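Local coordinates for protein peroxisomal acyl-CoA oxidase 1A (Solanum lycopersicum, PDB 2FON) that probably oxidises fatty acyl-CoA esters in peroxisomal beta-oxidation, using a bound FAD cofactor, at residues 55-60 / 106-111. Numbering follows the deposited sequence.
Sequences DRISKL and TMLRRY
Ile57 sets its CG2 methyl against the backbone where Met107 joins Leu108, the central contact of a helix-helix packing in the all-helical N-terminal region of this acyl-CoA oxidase. Helices 48-62 and 102-112 run in roughly the same direction here, their local axes crossing at -41° with a closest approach of 8.9 Å. The pair illustrates how apolar packing, partly of a side chain on backbone, can join two helices without a hydrogen bond between the segments.

Ile57 CG2 stands anti to its own backbone N, and this sends the methyl across the interface to within 3.5 Å of Leu108 CA. Ile57 CG2 also meets the CB atoms of Met107 and Leu108, each at 4.0 Å, and so sits between the bases of two successive side chains. Met107 starts out toward Ile57, but its chain bends at chi2 (48°) and carries the sulfur off, while its CG lies at the edge of the Tyr111 ring, in the ring plane. Leu60 and Leu108 slant across each other, Leu60 CD2 lying 4.1 Å from Leu108 CD1, with Leu98 against Leu60 and Leu100 against Leu108, both from the loop between helices 77-97 and 102-112.

One turn farther along 102-112, Tyr111 lays its ring against Ser58, while Tyr632 meets that ring edge-to-face; Thr54 and Val61 extend the contact along helix 48-62. The serine oxygen comes over one face, 3.6 Å from the ring plane and off-centre toward the CE2-CZ side, with Ser58 OG 3.7 Å from both CE2 and CZ of Tyr111.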
loop_
_atom_site.group_PDB
_atom_site.type_symbol
_atom_site.label_atom_id
_atom_site.label_comp_id
_atom_site.label_asym_id
_atom_site.label_seq_id
_atom_site.Cartn_x
_atom_site.Cartn_y
_atom_site.Cartn_z
ATOM N N ASP B 55 -0.077 25.674 -17.453
ATOM C CA ASP B 55 0.317 25.171 -18.759
ATOM C C ASP B 55 1.689 25.644 -19.242
ATOM O O ASP B 55 2.436 24.888 -19.868
ATOM C CB ASP B 55 -0.728 25.516 -19.813
ATOM C CG ASP B 55 -0.502 24.781 -21.106
ATOM O OD1 ASP B 55 -0.418 23.530 -21.057
ATOM O OD2 ASP B 55 -0.414 25.450 -22.167
ATOM N N ARG B 56 2.012 26.897 -18.957
ATOM C CA ARG B 56 3.225 27.485 -19.493
ATOM C C ARG B 56 4.445 27.075 -18.636
ATOM O O ARG B 56 5.562 27.011 -19.144
ATOM C CB ARG B 56 3.050 29.011 -19.613
ATOM C CG ARG B 56 4.321 29.874 -19.540
ATOM C CD ARG B 56 3.984 31.389 -19.736
ATOM N NE ARG B 56 3.005 31.900 -18.757
ATOM C CZ ARG B 56 3.298 32.251 -17.498
ATOM N NH1 ARG B 56 4.550 32.194 -17.028
ATOM N NH2 ARG B 56 2.319 32.670 -16.709
ATOM N N ILE B 57 4.239 26.807 -17.351
ATOM C CA ILE B 57 5.370 26.494 -16.506
ATOM C C ILE B 57 5.691 24.995 -16.623
ATOM O O ILE B 57 6.831 24.596 -16.720
ATOM C CB ILE B 57 5.102 26.867 -15.060
ATOM C CG1 ILE B 57 4.817 28.356 -14.948
ATOM C CG2 ILE B 57 6.267 26.418 -14.181
ATOM C CD1 ILE B 57 5.996 29.240 -15.161
ATOM N N SER B 58 4.636 24.194 -16.587
ATOM C CA SER B 58 4.607 22.830 -17.070
ATOM C C SER B 58 5.533 22.573 -18.226
ATOM O O SER B 58 6.453 21.785 -18.104
ATOM C CB SER B 58 3.211 22.535 -17.592
ATOM O OG SER B 58 2.537 21.851 -16.610
ATOM N N LYS B 59 5.228 23.192 -19.365
ATOM C CA LYS B 59 5.850 22.825 -20.607
ATOM C C LYS B 59 7.254 23.351 -20.644
ATOM O O LYS B 59 8.148 22.811 -21.317
ATOM C CB LYS B 59 5.021 23.325 -21.775
ATOM C CG LYS B 59 4.185 22.191 -22.301
ATOM C CD LYS B 59 2.892 22.682 -22.934
ATOM C CE LYS B 59 1.846 21.569 -22.810
ATOM N NZ LYS B 59 0.739 21.834 -23.770
ATOM N N LEU B 60 7.447 24.378 -19.855
ATOM C CA LEU B 60 8.726 24.976 -19.770
ATOM C C LEU B 60 9.668 24.147 -18.879
ATOM O O LEU B 60 10.872 24.143 -19.076
ATOM C CB LEU B 60 8.521 26.360 -19.226
ATOM C CG LEU B 60 9.780 27.143 -19.070
ATOM C CD1 LEU B 60 9.475 28.567 -19.551
ATOM C CD2 LEU B 60 10.326 27.013 -17.575
ATOM N N THR B 106 6.636 28.539 -7.257
ATOM C CA THR B 106 6.069 27.323 -6.620
ATOM C C THR B 106 5.753 26.237 -7.689
ATOM O O THR B 106 6.203 25.068 -7.582
ATOM C CB THR B 106 4.802 27.634 -5.792
ATOM O OG1 THR B 106 4.992 28.867 -5.072
ATOM C CG2 THR B 106 4.543 26.559 -4.841
ATOM N N MET B 107 4.986 26.654 -8.695
ATOM C CA MET B 107 4.691 25.892 -9.855
ATOM C C MET B 107 5.991 25.310 -10.409
ATOM O O MET B 107 6.084 24.104 -10.605
ATOM C CB MET B 107 4.026 26.813 -10.895
ATOM C CG MET B 107 2.775 26.271 -11.626
ATOM S SD MET B 107 1.557 25.535 -10.477
ATOM C CE MET B 107 -0.017 25.744 -11.319
ATOM N N LEU B 108 6.999 26.142 -10.670
ATOM C CA LEU B 108 8.192 25.647 -11.318
ATOM C C LEU B 108 8.778 24.495 -10.525
ATOM O O LEU B 108 9.102 23.416 -11.076
ATOM C CB LEU B 108 9.236 26.716 -11.531
ATOM C CG LEU B 108 10.360 26.167 -12.404
ATOM C CD1 LEU B 108 10.856 27.125 -13.471
ATOM C CD2 LEU B 108 11.491 25.678 -11.564
ATOM N N ARG B 109 8.902 24.676 -9.227
ATOM C CA ARG B 109 9.415 23.551 -8.449
ATOM C C ARG B 109 8.479 22.354 -8.497
ATOM O O ARG B 109 8.954 21.218 -8.562
ATOM C CB ARG B 109 9.820 23.952 -7.045
ATOM C CG ARG B 109 11.197 24.624 -6.999
ATOM C CD ARG B 109 11.536 25.167 -5.631
ATOM N NE ARG B 109 11.274 26.605 -5.533
ATOM C CZ ARG B 109 10.286 27.137 -4.810
ATOM N NH1 ARG B 109 9.464 26.319 -4.148
ATOM N NH2 ARG B 109 10.118 28.466 -4.770
ATOM N N ARG B 110 7.163 22.578 -8.555
ATOM C CA ARG B 110 6.259 21.423 -8.586
ATOM C C ARG B 110 6.657 20.529 -9.752
ATOM O O ARG B 110 6.853 19.350 -9.610
ATOM C CB ARG B 110 4.793 21.853 -8.688
ATOM C CG ARG B 110 3.806 20.711 -8.597
ATOM C CD ARG B 110 2.309 21.122 -8.909
ATOM N NE ARG B 110 1.673 22.101 -7.995
ATOM C CZ ARG B 110 1.814 22.126 -6.662
ATOM N NH1 ARG B 110 2.546 21.191 -6.002
ATOM N NH2 ARG B 110 1.207 23.091 -5.969
ATOM N N TYR B 111 6.816 21.116 -10.911
ATOM C CA TYR B 111 7.012 20.355 -12.114
ATOM C C TYR B 111 8.413 19.722 -12.314
ATOM O O TYR B 111 8.565 18.744 -13.033
ATOM C CB TYR B 111 6.526 21.209 -13.277
ATOM C CG TYR B 111 5.036 21.282 -13.190
ATOM C CD1 TYR B 111 4.373 22.436 -12.781
ATOM C CD2 TYR B 111 4.281 20.166 -13.443
ATOM C CE1 TYR B 111 2.965 22.457 -12.662
ATOM C CE2 TYR B 111 2.914 20.183 -13.325
ATOM C CZ TYR B 111 2.258 21.320 -12.943
ATOM O OH TYR B 111 0.885 21.243 -12.859
#